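Local coordinates for isocitrate dehydrogenase [NAD] subunit 1, mitochondrial (Saccharomyces cerevisiae, PDB 3BLX), which forms part of the mitochondrial NAD-dependent enzyme that oxidatively decarboxylates isocitrate to 2-oxoglutarate in the citric acid cycle, and also binds mitochondrial mRNA leaders, at residues Ile162-Phe167 and Thr199-Lys204; Ser177-His182 and Asp210-Ile215; Lys313-Thr318 and Asn340-Lys345; Asp34-Ile39 and Thr289-Ser294. All blocks are in the same frame, centred on the assembly; numbering follows the deposited sequence.

Interaction 1 (Ile162-Phe167 and Thr199-Lys204); sequences IARFAF and TEIGQK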
loop_
_atom_site.group_PDB
_atom_site.type_symbol
_atom_site.label_atom_id
_atom_site.label_comp_id
_atom_site.label_asym_id
_atom_site.label_seq_id
_atom_site.Cartn_x
_atom_site.Cartn_y
_atom_site.Cartn_z
ATOM N N ILE E 162 -5.681 -22.474 2.586
ATOM C CA ILE E 162 -5.494 -23.790 2.010
ATOM C C ILE E 162 -6.814 -24.560 2.077
ATOM O O ILE E 162 -7.147 -25.323 1.181
ATOM C CB ILE E 162 -4.280 -24.562 2.598
ATOM C CG1 ILE E 162 -3.816 -25.601 1.582
ATOM C CG2 ILE E 162 -4.619 -25.230 3.917
ATOM C CD1 ILE E 162 -3.528 -24.995 0.217
ATOM N N ALA E 163 -7.598 -24.308 3.114
ATOM C CA ALA E 163 -8.934 -24.897 3.209
ATOM C C ALA E 163 -9.827 -24.433 2.059
ATOM O O ALA E 163 -10.495 -25.241 1.416
ATOM C CB ALA E 163 -9.578 -24.530 4.511
ATOM N N ARG E 164 -9.857 -23.126 1.811
ATOM C CA ARG E 164 -10.770 -22.623 0.801
ATOM C C ARG E 164 -10.281 -23.090 -0.541
ATOM O O ARG E 164 -11.076 -23.382 -1.444
ATOM C CB ARG E 164 -10.898 -21.098 0.843
ATOM C CG ARG E 164 -11.558 -20.643 2.123
ATOM C CD ARG E 164 -11.868 -19.158 2.135
ATOM N NE ARG E 164 -12.647 -18.861 3.331
ATOM C CZ ARG E 164 -12.172 -18.235 4.399
ATOM N NH1 ARG E 164 -10.914 -17.783 4.435
ATOM N NH2 ARG E 164 -12.967 -18.041 5.433
ATOM N N PHE E 165 -8.967 -23.190 -0.674
ATOM C CA PHE E 165 -8.420 -23.661 -1.935
ATOM C C PHE E 165 -8.896 -25.083 -2.217
ATOM O O PHE E 165 -9.365 -25.390 -3.314
ATOM C CB PHE E 165 -6.896 -23.639 -1.948
ATOM C CG PHE E 165 -6.330 -24.163 -3.217
ATOM C CD1 PHE E 165 -6.043 -23.302 -4.265
ATOM C CD2 PHE E 165 -6.149 -25.529 -3.396
ATOM C CE1 PHE E 165 -5.559 -23.792 -5.469
ATOM C CE2 PHE E 165 -5.669 -26.037 -4.588
ATOM C CZ PHE E 165 -5.373 -25.161 -5.634
ATOM N N ALA E 166 -8.756 -25.940 -1.217
ATOM C CA ALA E 166 -9.148 -27.338 -1.332
ATOM C C ALA E 166 -10.639 -27.486 -1.638
ATOM O O ALA E 166 -11.032 -28.266 -2.520
ATOM C CB ALA E 166 -8.793 -28.107 -0.064
ATOM N N PHE E 167 -11.477 -26.736 -0.931
ATOM C CA PHE E 167 -12.909 -26.840 -1.150
ATOM C C PHE E 167 -13.303 -26.282 -2.494
ATOM O O PHE E 167 -14.100 -26.895 -3.199
ATOM C CB PHE E 167 -13.671 -26.170 -0.022
ATOM C CG PHE E 167 -13.660 -26.967 1.243
ATOM C CD1 PHE E 167 -14.224 -28.236 1.281
ATOM C CD2 PHE E 167 -13.084 -26.460 2.387
ATOM C CE1 PHE E 167 -14.231 -28.982 2.455
ATOM C CE2 PHE E 167 -13.081 -27.205 3.567
ATOM C CZ PHE E 167 -13.657 -28.475 3.596
ATOM N N THR E 199 -12.607 -28.327 9.026
ATOM C CA THR E 199 -13.974 -28.814 9.231
ATOM C C THR E 199 -15.004 -27.675 9.395
ATOM O O THR E 199 -16.140 -27.821 8.949
ATOM C CB THR E 199 -14.093 -29.857 10.398
ATOM O OG1 THR E 199 -13.962 -29.201 11.659
ATOM C CG2 THR E 199 -13.017 -30.939 10.282
ATOM N N GLU E 200 -14.617 -26.547 9.998
ATOM C CA GLU E 200 -15.540 -25.415 10.131
ATOM C C GLU E 200 -15.828 -24.759 8.790
ATOM O O GLU E 200 -16.970 -24.453 8.472
ATOM C CB GLU E 200 -15.012 -24.342 11.099
ATOM C CG GLU E 200 -14.869 -24.792 12.567
ATOM C CD GLU E 200 -13.981 -23.849 13.395
ATOM O OE1 GLU E 200 -13.611 -22.754 12.882
ATOM O OE2 GLU E 200 -13.657 -24.212 14.554
ATOM N N ILE E 201 -14.785 -24.509 8.017
ATOM C CA ILE E 201 -14.951 -23.894 6.710
ATOM C C ILE E 201 -15.770 -24.803 5.811
ATOM O O ILE E 201 -16.470 -24.345 4.902
ATOM C CB ILE E 201 -13.600 -23.579 6.087
ATOM C CG1 ILE E 201 -12.927 -22.478 6.917
ATOM C CG2 ILE E 201 -13.757 -23.194 4.617
ATOM C CD1 ILE E 201 -12.009 -21.561 6.119
ATOM N N GLY E 202 -15.712 -26.098 6.104
ATOM C CA GLY E 202 -16.502 -27.088 5.390
ATOM C C GLY E 202 -17.995 -26.973 5.652
ATOM O O GLY E 202 -18.803 -26.897 4.718
ATOM N N GLN E 203 -18.367 -26.946 6.929
ATOM C CA GLN E 203 -19.774 -26.874 7.329
ATOM C C GLN E 203 -20.462 -25.538 7.016
ATOM O O GLN E 203 -21.621 -25.525 6.604
ATOM C CB GLN E 203 -19.916 -27.245 8.812
ATOM C CG GLN E 203 -19.527 -28.700 9.092
ATOM C CD GLN E 203 -19.153 -28.945 10.539
ATOM O OE1 GLN E 203 -18.978 -28.001 11.318
ATOM N NE2 GLN E 203 -19.020 -30.219 10.910
ATOM N N LYS E 204 -19.745 -24.425 7.185
ATOM C CA LYS E 204 -20.322 -23.094 6.983
ATOM C C LYS E 204 -20.304 -22.644 5.539
ATOM O O LYS E 204 -21.251 -22.018 5.081
ATOM C CB LYS E 204 -19.639 -22.043 7.869
ATOM C CG LYS E 204 -19.701 -22.354 9.369
ATOM C CD LYS E 204 -19.020 -21.277 10.214
ATOM C CE LYS E 204 -18.898 -21.732 11.676
ATOM N NZ LYS E 204 -17.978 -20.868 12.480
#
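Ala163, Arg164 and Phe167 meet Ile201 and Gly202 where helix 156-172 packs beside helix 190-205. The second helix is the crossover of a beta-alpha-beta unit in the isocitrate/isopropylmalate dehydrogenase fold. Over these segments the axes come within 9.8 Å and cross at -48°. The apolar contacts centre on Ile201, whose two branches divide the work. Ile201 CG2 lies 4.0 Å from CD2 of the Phe167 ring. Ile201 CD1 reaches across to the other helix and sits 4.2 Å from Ala163 CB. The same methyl makes the contact to a charged group. Ile201 CD1 rests over one face of the Arg164 guanidinium, off centre toward the rim, 3.7 Å from Arg164 NH2. Arg164 gets there by staying extended from CG to NE, and its side chain crosses that of Ile201 at about a right angle. Its NH2 also forms a salt bridge with Glu205, at the end of helix 190-205. One arginine therefore gives the neighbouring helix both a flat face and a charged end. The last kind of contact is ring against backbone. Phe167 also packs on the Tyr206 ring, and Phe167 CZ approaches Gly202 CA obliquely at 3.6 Å.

Interaction 2 (Ser177-His182 and Asp210-Ile215); sequences SVTAVH and DVSSII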
loop_
_atom_site.group_PDB
_atom_site.type_symbol
_atom_site.label_atom_id
_atom_site.label_comp_id
_atom_site.label_asym_id
_atom_site.label_seq_id
_atom_site.Cartn_x
_atom_site.Cartn_y
_atom_site.Cartn_z
ATOM N N SER E 177 -15.678 -35.484 -1.552
ATOM C CA SER E 177 -15.063 -35.639 -0.235
ATOM C C SER E 177 -13.762 -34.872 -0.086
ATOM O O SER E 177 -12.886 -34.937 -0.936
ATOM C CB SER E 177 -14.805 -37.111 0.095
ATOM O OG SER E 177 -15.916 -37.690 0.759
ATOM N N VAL E 178 -13.649 -34.148 1.017
ATOM C CA VAL E 178 -12.403 -33.529 1.396
ATOM C C VAL E 178 -12.035 -34.018 2.772
ATOM O O VAL E 178 -12.810 -33.857 3.713
ATOM C CB VAL E 178 -12.527 -32.000 1.414
ATOM C CG1 VAL E 178 -11.333 -31.369 2.132
ATOM C CG2 VAL E 178 -12.645 -31.472 -0.007
ATOM N N THR E 179 -10.857 -34.618 2.899
ATOM C CA THR E 179 -10.400 -35.097 4.196
ATOM C C THR E 179 -9.171 -34.324 4.644
ATOM O O THR E 179 -8.178 -34.299 3.955
ATOM C CB THR E 179 -10.051 -36.607 4.148
ATOM O OG1 THR E 179 -11.156 -37.333 3.620
ATOM C CG2 THR E 179 -9.727 -37.138 5.533
ATOM N N ALA E 180 -9.233 -33.700 5.806
ATOM C CA ALA E 180 -8.035 -33.120 6.394
ATOM C C ALA E 180 -7.163 -34.179 7.070
ATOM O O ALA E 180 -7.638 -34.965 7.891
ATOM C CB ALA E 180 -8.409 -32.039 7.381
ATOM N N VAL E 181 -5.883 -34.189 6.723
ATOM C CA VAL E 181 -4.923 -35.113 7.303
ATOM C C VAL E 181 -4.041 -34.360 8.294
ATOM O O VAL E 181 -3.424 -33.368 7.945
ATOM C CB VAL E 181 -4.025 -35.766 6.203
ATOM C CG1 VAL E 181 -2.951 -36.643 6.835
ATOM C CG2 VAL E 181 -4.866 -36.566 5.229
ATOM N N HIS E 182 -3.961 -34.847 9.522
ATOM C CA HIS E 182 -3.280 -34.098 10.565
ATOM C C HIS E 182 -2.769 -35.036 11.657
ATOM O O HIS E 182 -3.000 -36.252 11.614
ATOM C CB HIS E 182 -4.292 -33.175 11.191
ATOM C CG HIS E 182 -5.443 -33.904 11.790
ATOM N ND1 HIS E 182 -5.388 -34.479 13.042
ATOM C CD2 HIS E 182 -6.674 -34.185 11.298
ATOM C CE1 HIS E 182 -6.545 -35.067 13.302
ATOM N NE2 HIS E 182 -7.344 -34.899 12.261
ATOM N N ASP E 210 -18.617 -33.255 1.699
ATOM C CA ASP E 210 -18.348 -34.008 2.918
ATOM C C ASP E 210 -16.965 -33.712 3.459
ATOM O O ASP E 210 -15.957 -33.997 2.803
ATOM C CB ASP E 210 -18.448 -35.521 2.661
ATOM C CG ASP E 210 -19.883 -36.012 2.559
ATOM O OD1 ASP E 210 -20.808 -35.174 2.433
ATOM O OD2 ASP E 210 -20.086 -37.245 2.599
ATOM N N VAL E 211 -16.917 -33.167 4.664
ATOM C CA VAL E 211 -15.646 -32.956 5.351
ATOM C C VAL E 211 -15.367 -34.108 6.310
ATOM O O VAL E 211 -16.289 -34.721 6.815
ATOM C CB VAL E 211 -15.673 -31.684 6.181
ATOM C CG1 VAL E 211 -14.252 -31.164 6.360
ATOM C CG2 VAL E 211 -16.557 -30.638 5.515
ATOM N N SER E 212 -14.097 -34.396 6.566
ATOM C CA SER E 212 -13.742 -35.469 7.485
ATOM C C SER E 212 -12.303 -35.289 7.942
ATOM O O SER E 212 -11.604 -34.406 7.462
ATOM C CB SER E 212 -13.942 -36.845 6.836
ATOM O OG SER E 212 -13.719 -36.806 5.421
ATOM N N SER E 213 -11.865 -36.122 8.870
ATOM C CA SER E 213 -10.546 -35.962 9.445
ATOM C C SER E 213 -9.934 -37.330 9.611
ATOM O O SER E 213 -10.631 -38.336 9.810
ATOM C CB SER E 213 -10.607 -35.291 10.830
ATOM O OG SER E 213 -11.275 -34.044 10.760
ATOM N N ILE E 214 -8.613 -37.367 9.552
ATOM C CA ILE E 214 -7.937 -38.615 9.764
ATOM C C ILE E 214 -6.548 -38.313 10.275
ATOM O O ILE E 214 -5.878 -37.397 9.800
ATOM C CB ILE E 214 -7.922 -39.444 8.468
ATOM C CG1 ILE E 214 -7.400 -40.865 8.722
ATOM C CG2 ILE E 214 -7.163 -38.706 7.357
ATOM C CD1 ILE E 214 -7.689 -41.796 7.548
ATOM N N ILE E 215 -6.141 -39.058 11.283
ATOM C CA ILE E 215 -4.808 -38.924 11.811
ATOM C C ILE E 215 -3.866 -39.455 10.763
ATOM O O ILE E 215 -4.175 -40.442 10.084
ATOM C CB ILE E 215 -4.677 -39.686 13.130
ATOM C CG1 ILE E 215 -5.711 -39.140 14.117
ATOM C CG2 ILE E 215 -3.295 -39.519 13.690
ATOM C CD1 ILE E 215 -5.889 -39.984 15.348
#
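Val178 N donates to Asp210 O at 2.9 Å, and this bond is almost straight (174° at the hydrogen). Further along, Ala180 uses both its backbone polar atoms: its N donates to Ser212 O, and its O accepts from Ile214 N at 3.1 Å. His182 N closes the series on Ile214 O, while Ser212 N reaches Val178 O only weakly. The two strands run parallel and are joined through helix 190-205, which makes a beta-alpha-beta unit. On the other edge of 177-182 lies strand 232-235. Thr179, Val181, Ser212 and Ile214 share one face of the sheet. There Thr179 OG1 hydrogen-bonds Ser212 OG at 3.2 Å. The CG2 methyls of Val181 and Ile214 lie 3.8 Å apart, the two side chains side by side and pointing the same way. Thr179 CG2 touches that isoleucine methyl as well. On the opposite face, Val178 and Val211 pack on Phe167 of helix 156-172. His182 has CG between its backbone N and carbonyl carbon (chi1 60°), which swings the ring back over Ile214 O. Ser213 CB stands at the edge of the ring, 3.6 Å from His182 NE2. On the ring's other nitrogen, ND1 is hydrogen-bonded to Ala184 N.

Interaction 3 (Lys313-Thr318 and Asn340-Lys345); sequences KAVHET and NEIINK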
loop_
_atom_site.group_PDB
_atom_site.type_symbol
_atom_site.label_atom_id
_atom_site.label_comp_id
_atom_site.label_asym_id
_atom_site.label_seq_id
_atom_site.Cartn_x
_atom_site.Cartn_y
_atom_site.Cartn_z
ATOM N N LYS E 313 -6.222 -37.345 -24.391
ATOM C CA LYS E 313 -6.731 -38.579 -24.988
ATOM C C LYS E 313 -5.599 -39.315 -25.714
ATOM O O LYS E 313 -5.413 -40.517 -25.559
ATOM C CB LYS E 313 -7.880 -38.274 -25.946
ATOM C CG LYS E 313 -8.656 -39.495 -26.401
ATOM C CD LYS E 313 -9.790 -39.109 -27.343
ATOM C CE LYS E 313 -10.641 -40.316 -27.698
ATOM N NZ LYS E 313 -11.809 -39.929 -28.538
ATOM N N ALA E 314 -4.823 -38.576 -26.486
ATOM C CA ALA E 314 -3.639 -39.136 -27.119
ATOM C C ALA E 314 -2.706 -39.903 -26.160
ATOM O O ALA E 314 -2.295 -41.014 -26.469
ATOM C CB ALA E 314 -2.866 -38.038 -27.891
ATOM N N VAL E 315 -2.358 -39.333 -25.008
ATOM C CA VAL E 315 -1.398 -40.029 -24.167
ATOM C C VAL E 315 -2.053 -41.198 -23.439
ATOM O O VAL E 315 -1.409 -42.218 -23.234
ATOM C CB VAL E 315 -0.565 -39.119 -23.191
ATOM C CG1 VAL E 315 -0.580 -37.676 -23.623
ATOM C CG2 VAL E 315 -1.014 -39.270 -21.758
ATOM N N HIS E 316 -3.326 -41.069 -23.075
ATOM C CA HIS E 316 -4.021 -42.171 -22.424
ATOM C C HIS E 316 -4.162 -43.367 -23.362
ATOM O O HIS E 316 -4.038 -44.518 -22.944
ATOM C CB HIS E 316 -5.393 -41.728 -21.937
ATOM C CG HIS E 316 -5.341 -40.803 -20.766
ATOM N ND1 HIS E 316 -4.632 -41.095 -19.622
ATOM C CD2 HIS E 316 -5.905 -39.591 -20.558
ATOM C CE1 HIS E 316 -4.763 -40.105 -18.760
ATOM N NE2 HIS E 316 -5.529 -39.177 -19.304
ATOM N N GLU E 317 -4.413 -43.064 -24.634
ATOM C CA GLU E 317 -4.576 -44.062 -25.679
ATOM C C GLU E 317 -3.237 -44.720 -25.950
ATOM O O GLU E 317 -3.140 -45.947 -25.997
ATOM C CB GLU E 317 -5.091 -43.391 -26.953
ATOM C CG GLU E 317 -5.768 -44.304 -27.965
ATOM C CD GLU E 317 -6.467 -43.516 -29.066
ATOM O OE1 GLU E 317 -7.366 -42.700 -28.744
ATOM O OE2 GLU E 317 -6.116 -43.710 -30.252
ATOM N N THR E 318 -2.200 -43.905 -26.115
ATOM C CA THR E 318 -0.867 -44.438 -26.349
ATOM C C THR E 318 -0.386 -45.382 -25.237
ATOM O O THR E 318 0.224 -46.409 -25.518
ATOM C CB THR E 318 0.156 -43.337 -26.542
ATOM O OG1 THR E 318 -0.187 -42.567 -27.698
ATOM C CG2 THR E 318 1.554 -43.926 -26.716
ATOM N N ASN E 340 6.640 -39.285 -30.273
ATOM C CA ASN E 340 6.250 -39.406 -31.676
ATOM C C ASN E 340 4.958 -40.213 -31.902
ATOM O O ASN E 340 4.155 -39.858 -32.768
ATOM C CB ASN E 340 7.405 -39.943 -32.505
ATOM C CG ASN E 340 8.544 -38.945 -32.616
ATOM O OD1 ASN E 340 8.332 -37.727 -32.528
ATOM N ND2 ASN E 340 9.766 -39.453 -32.805
ATOM N N GLU E 341 4.754 -41.273 -31.111
ATOM C CA GLU E 341 3.526 -42.041 -31.146
ATOM C C GLU E 341 2.328 -41.182 -30.752
ATOM O O GLU E 341 1.251 -41.291 -31.336
ATOM C CB GLU E 341 3.607 -43.253 -30.205
ATOM C CG GLU E 341 3.198 -44.620 -30.821
ATOM C CD GLU E 341 1.803 -44.669 -31.475
ATOM O OE1 GLU E 341 0.845 -45.111 -30.801
ATOM O OE2 GLU E 341 1.671 -44.306 -32.669
ATOM N N ILE E 342 2.511 -40.335 -29.748
ATOM C CA ILE E 342 1.445 -39.446 -29.301
ATOM C C ILE E 342 1.108 -38.430 -30.384
ATOM O O ILE E 342 -0.049 -38.255 -30.726
ATOM C CB ILE E 342 1.820 -38.724 -27.989
ATOM C CG1 ILE E 342 1.751 -39.698 -26.806
ATOM C CG2 ILE E 342 0.891 -37.551 -27.723
ATOM C CD1 ILE E 342 2.502 -39.203 -25.581
ATOM N N ILE E 343 2.130 -37.773 -30.925
ATOM C CA ILE E 343 1.955 -36.829 -32.006
ATOM C C ILE E 343 1.269 -37.495 -33.196
ATOM O O ILE E 343 0.480 -36.859 -33.902
ATOM C CB ILE E 343 3.303 -36.275 -32.455
ATOM C CG1 ILE E 343 3.909 -35.439 -31.332
ATOM C CG2 ILE E 343 3.140 -35.438 -33.722
ATOM C CD1 ILE E 343 5.293 -34.916 -31.654
ATOM N N ASN E 344 1.566 -38.777 -33.406
ATOM C CA ASN E 344 0.989 -39.538 -34.504
ATOM C C ASN E 344 -0.521 -39.752 -34.352
ATOM O O ASN E 344 -1.268 -39.627 -35.321
ATOM C CB ASN E 344 1.722 -40.876 -34.674
ATOM C CG ASN E 344 1.173 -41.708 -35.824
ATOM O OD1 ASN E 344 1.283 -41.308 -36.980
ATOM N ND2 ASN E 344 0.581 -42.875 -35.509
ATOM N N LYS E 345 -0.975 -40.074 -33.146
ATOM C CA LYS E 345 -2.415 -40.247 -32.909
ATOM C C LYS E 345 -3.119 -38.912 -32.967
ATOM O O LYS E 345 -4.335 -38.856 -33.122
ATOM C CB LYS E 345 -2.708 -40.902 -31.551
ATOM C CG LYS E 345 -1.648 -41.879 -31.137
ATOM C CD LYS E 345 -2.212 -42.959 -30.242
ATOM C CE LYS E 345 -2.919 -44.021 -31.068
ATOM N NZ LYS E 345 -3.245 -45.199 -30.244
#
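The helix segments bearing Ala314 and Ile342 cross at 120°, with axes 8.8 Å apart at closest and the CA atoms of these two residues separated by 5.5 Å. Ala314 is small enough to let Ile342 come close, and Ala314 CB lies 3.8 Å from Ile342 CG2. The longer branch of Ile342 reaches across to the other helix: CG1 passes Thr318 OG1, and Ile342 CD1 ends 3.9 Å from Val315 CB. Thr318 crosses Ile342 at about a right angle. Its CG2 faces Glu341 CB, while Thr318 OG1 turns back to donate to Ala314 O at 2.9 Å. That carbonyl also takes Thr318 N, from the opposite face of its plane. Lys345 CD and CG lie against Thr318 OG1. The Lys345 chain then bends at chi3 (80°), which carries NZ to 3.2 Å from Glu317 OE2. This salt bridge has a weak hydrogen-bond component. The stronger partner of Lys345 NZ is Glu321 of the same chain, so two carboxylates hold the ammonium. The contact thus combines a buried apolar part around Ile342 with a charged margin. Two acidic groups near one ammonium should favour the charged lysine, while the aliphatic part of Lys345 packs on Thr318 OG1, next to the apolar part.

Interaction 4 (Asp34-Ile39 and Thr289-Ser294); sequences DSVRTI and TAMILS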
loop_
_atom_site.group_PDB
_atom_site.type_symbol
_atom_site.label_atom_id
_atom_site.label_comp_id
_atom_site.label_asym_id
_atom_site.label_seq_id
_atom_site.Cartn_x
_atom_site.Cartn_y
_atom_site.Cartn_z
ATOM N N ASP E 34 11.187 -31.113 -23.503
ATOM C CA ASP E 34 11.232 -31.098 -24.964
ATOM C C ASP E 34 10.115 -31.933 -25.595
ATOM O O ASP E 34 9.564 -31.578 -26.635
ATOM C CB ASP E 34 12.602 -31.516 -25.481
ATOM C CG ASP E 34 13.675 -30.448 -25.230
ATOM O OD1 ASP E 34 13.317 -29.300 -24.867
ATOM O OD2 ASP E 34 14.877 -30.753 -25.392
ATOM N N SER E 35 9.764 -33.028 -24.941
ATOM C CA SER E 35 8.570 -33.769 -25.299
ATOM C C SER E 35 7.339 -32.851 -25.403
ATOM O O SER E 35 6.631 -32.870 -26.405
ATOM C CB SER E 35 8.357 -34.902 -24.299
ATOM O OG SER E 35 7.085 -35.487 -24.446
ATOM N N VAL E 36 7.105 -32.029 -24.379
ATOM C CA VAL E 36 5.984 -31.102 -24.383
ATOM C C VAL E 36 6.137 -30.056 -25.491
ATOM O O VAL E 36 5.229 -29.845 -26.256
ATOM C CB VAL E 36 5.810 -30.405 -23.020
ATOM C CG1 VAL E 36 4.923 -29.181 -23.169
ATOM C CG2 VAL E 36 5.203 -31.355 -22.014
ATOM N N ARG E 37 7.285 -29.397 -25.563
ATOM C CA ARG E 37 7.557 -28.441 -26.631
ATOM C C ARG E 37 7.195 -29.013 -28.000
ATOM O O ARG E 37 6.568 -28.331 -28.813
ATOM C CB ARG E 37 9.024 -28.040 -26.630
ATOM C CG ARG E 37 9.287 -26.697 -26.063
ATOM C CD ARG E 37 10.625 -26.198 -26.535
ATOM N NE ARG E 37 11.654 -26.444 -25.543
ATOM C CZ ARG E 37 12.315 -25.479 -24.913
ATOM N NH1 ARG E 37 12.038 -24.208 -25.199
ATOM N NH2 ARG E 37 13.253 -25.784 -24.007
ATOM N N THR E 38 7.606 -30.265 -28.232
ATOM C CA THR E 38 7.378 -30.987 -29.487
ATOM C C THR E 38 5.888 -31.250 -29.766
ATOM O O THR E 38 5.373 -30.948 -30.840
ATOM C CB THR E 38 8.163 -32.342 -29.518
ATOM O OG1 THR E 38 9.573 -32.104 -29.482
ATOM C CG2 THR E 38 7.855 -33.112 -30.771
ATOM N N ILE E 39 5.196 -31.832 -28.808
ATOM C CA ILE E 39 3.757 -31.995 -28.948
ATOM C C ILE E 39 3.037 -30.660 -29.171
ATOM O O ILE E 39 2.066 -30.580 -29.928
ATOM C CB ILE E 39 3.159 -32.665 -27.730
ATOM C CG1 ILE E 39 3.788 -34.044 -27.516
ATOM C CG2 ILE E 39 1.652 -32.748 -27.859
ATOM C CD1 ILE E 39 3.334 -34.746 -26.239
ATOM N N THR E 289 5.182 -38.552 -19.407
ATOM C CA THR E 289 3.753 -38.480 -19.089
ATOM C C THR E 289 3.359 -37.411 -18.040
ATOM O O THR E 289 2.417 -36.652 -18.248
ATOM C CB THR E 289 3.213 -39.879 -18.655
ATOM O OG1 THR E 289 3.412 -40.803 -19.717
ATOM C CG2 THR E 289 1.757 -39.834 -18.339
ATOM N N ALA E 290 4.085 -37.365 -16.925
ATOM C CA ALA E 290 3.787 -36.452 -15.834
ATOM C C ALA E 290 3.917 -35.028 -16.306
ATOM O O ALA E 290 3.057 -34.216 -16.049
ATOM C CB ALA E 290 4.698 -36.711 -14.626
ATOM N N MET E 291 4.998 -34.730 -17.003
ATOM C CA MET E 291 5.183 -33.412 -17.608
ATOM C C MET E 291 4.075 -33.073 -18.629
ATOM O O MET E 291 3.528 -31.990 -18.602
ATOM C CB MET E 291 6.561 -33.302 -18.259
ATOM C CG MET E 291 6.918 -31.928 -18.641
ATOM S SD MET E 291 6.906 -30.849 -17.219
ATOM C CE MET E 291 8.355 -31.409 -16.350
ATOM N N ILE E 292 3.731 -34.010 -19.500
ATOM C CA ILE E 292 2.706 -33.764 -20.482
ATOM C C ILE E 292 1.335 -33.511 -19.836
ATOM O O ILE E 292 0.627 -32.569 -20.203
ATOM C CB ILE E 292 2.601 -34.937 -21.480
ATOM C CG1 ILE E 292 3.967 -35.211 -22.132
ATOM C CG2 ILE E 292 1.545 -34.631 -22.553
ATOM C CD1 ILE E 292 4.013 -36.455 -23.035
ATOM N N LEU E 293 0.956 -34.369 -18.895
ATOM C CA LEU E 293 -0.305 -34.216 -18.195
ATOM C C LEU E 293 -0.356 -32.913 -17.383
ATOM O O LEU E 293 -1.396 -32.261 -17.286
ATOM C CB LEU E 293 -0.561 -35.424 -17.294
ATOM C CG LEU E 293 -0.822 -36.704 -18.082
ATOM C CD1 LEU E 293 -1.183 -37.854 -17.165
ATOM C CD2 LEU E 293 -1.921 -36.459 -19.091
ATOM N N SER E 294 0.766 -32.538 -16.790
ATOM C CA SER E 294 0.836 -31.280 -16.083
ATOM C C SER E 294 0.640 -30.180 -17.103
ATOM O O SER E 294 -0.011 -29.187 -16.831
ATOM C CB SER E 294 2.197 -31.127 -15.399
ATOM O OG SER E 294 2.311 -32.045 -14.331
#
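Ile292 meets Ser35, Val36 and Ile39 where helix 27-42 packs against helix 289-302. The helices are some 250 residues apart in sequence. This is consistent with the large domain of isocitrate/isopropylmalate dehydrogenases, which is built from both ends of the chain. The axes of the two segments cross at -48°, 9.3 Å apart at closest. Ile292 can be followed outward. Ile292 CA already lies 3.8 Å from Val36 CG2. From CB the side chain forks. The short branch, Ile292 CG2, turns to the tip of Ile39, with Ile39 CD1 4.1 Å away. The long branch begins with CG1 beside the backbone N (chi1 -55°). Ile292 CG1 touches both Ser35 OG, at 3.9 Å, and Val36 CG2. Ile292 CD1 then continues outward and ends 3.7 Å from Ile39 CD1, the two isoleucine side chains crossing at about a right angle. The same methyl, Ile292 CD1, is 3.5 Å from Ser35 OG. That hydroxyl is hydrogen-bonded to Thr339 OG1 of helix 335-347, so its polar need is met inside the apolar layer. Ile311 of helix 306-320 packs on both Ile39 and Ile292. The Val36 methyl that touches Ile292 also meets Met291, which joins in only near its base. The Met291 chain bends at chi2 and chi3 and carries the end away toward Pro271. The touching atom is Met291 CG, 3.8 Å from Val36 CG2.

In the fold
The four contacts fall into two pairs. Interactions 1 and 2 have centres 10 Å apart and share a core: Phe167 CE1 packs 3.6 Å from Val178 CB, and Gly202 CA lies 3.6 Å from Val211 CG2. Interactions 3 and 4, with centres 11 Å apart, form one helical cluster through Val315 on Ile292 and Ile343 on Thr38. The pairs are well separated, with interactions 1 and 4 about 13 Å apart at their nearest atoms. Interactions 1 and 2 are nested within the loop closed by interaction 4. Interaction 2 comes near the probable active site: the Ile215 side chain is about 5 Å from that of Lys183, probably critical for catalysis. The other three lie away from the probable catalytic and substrate-binding residues.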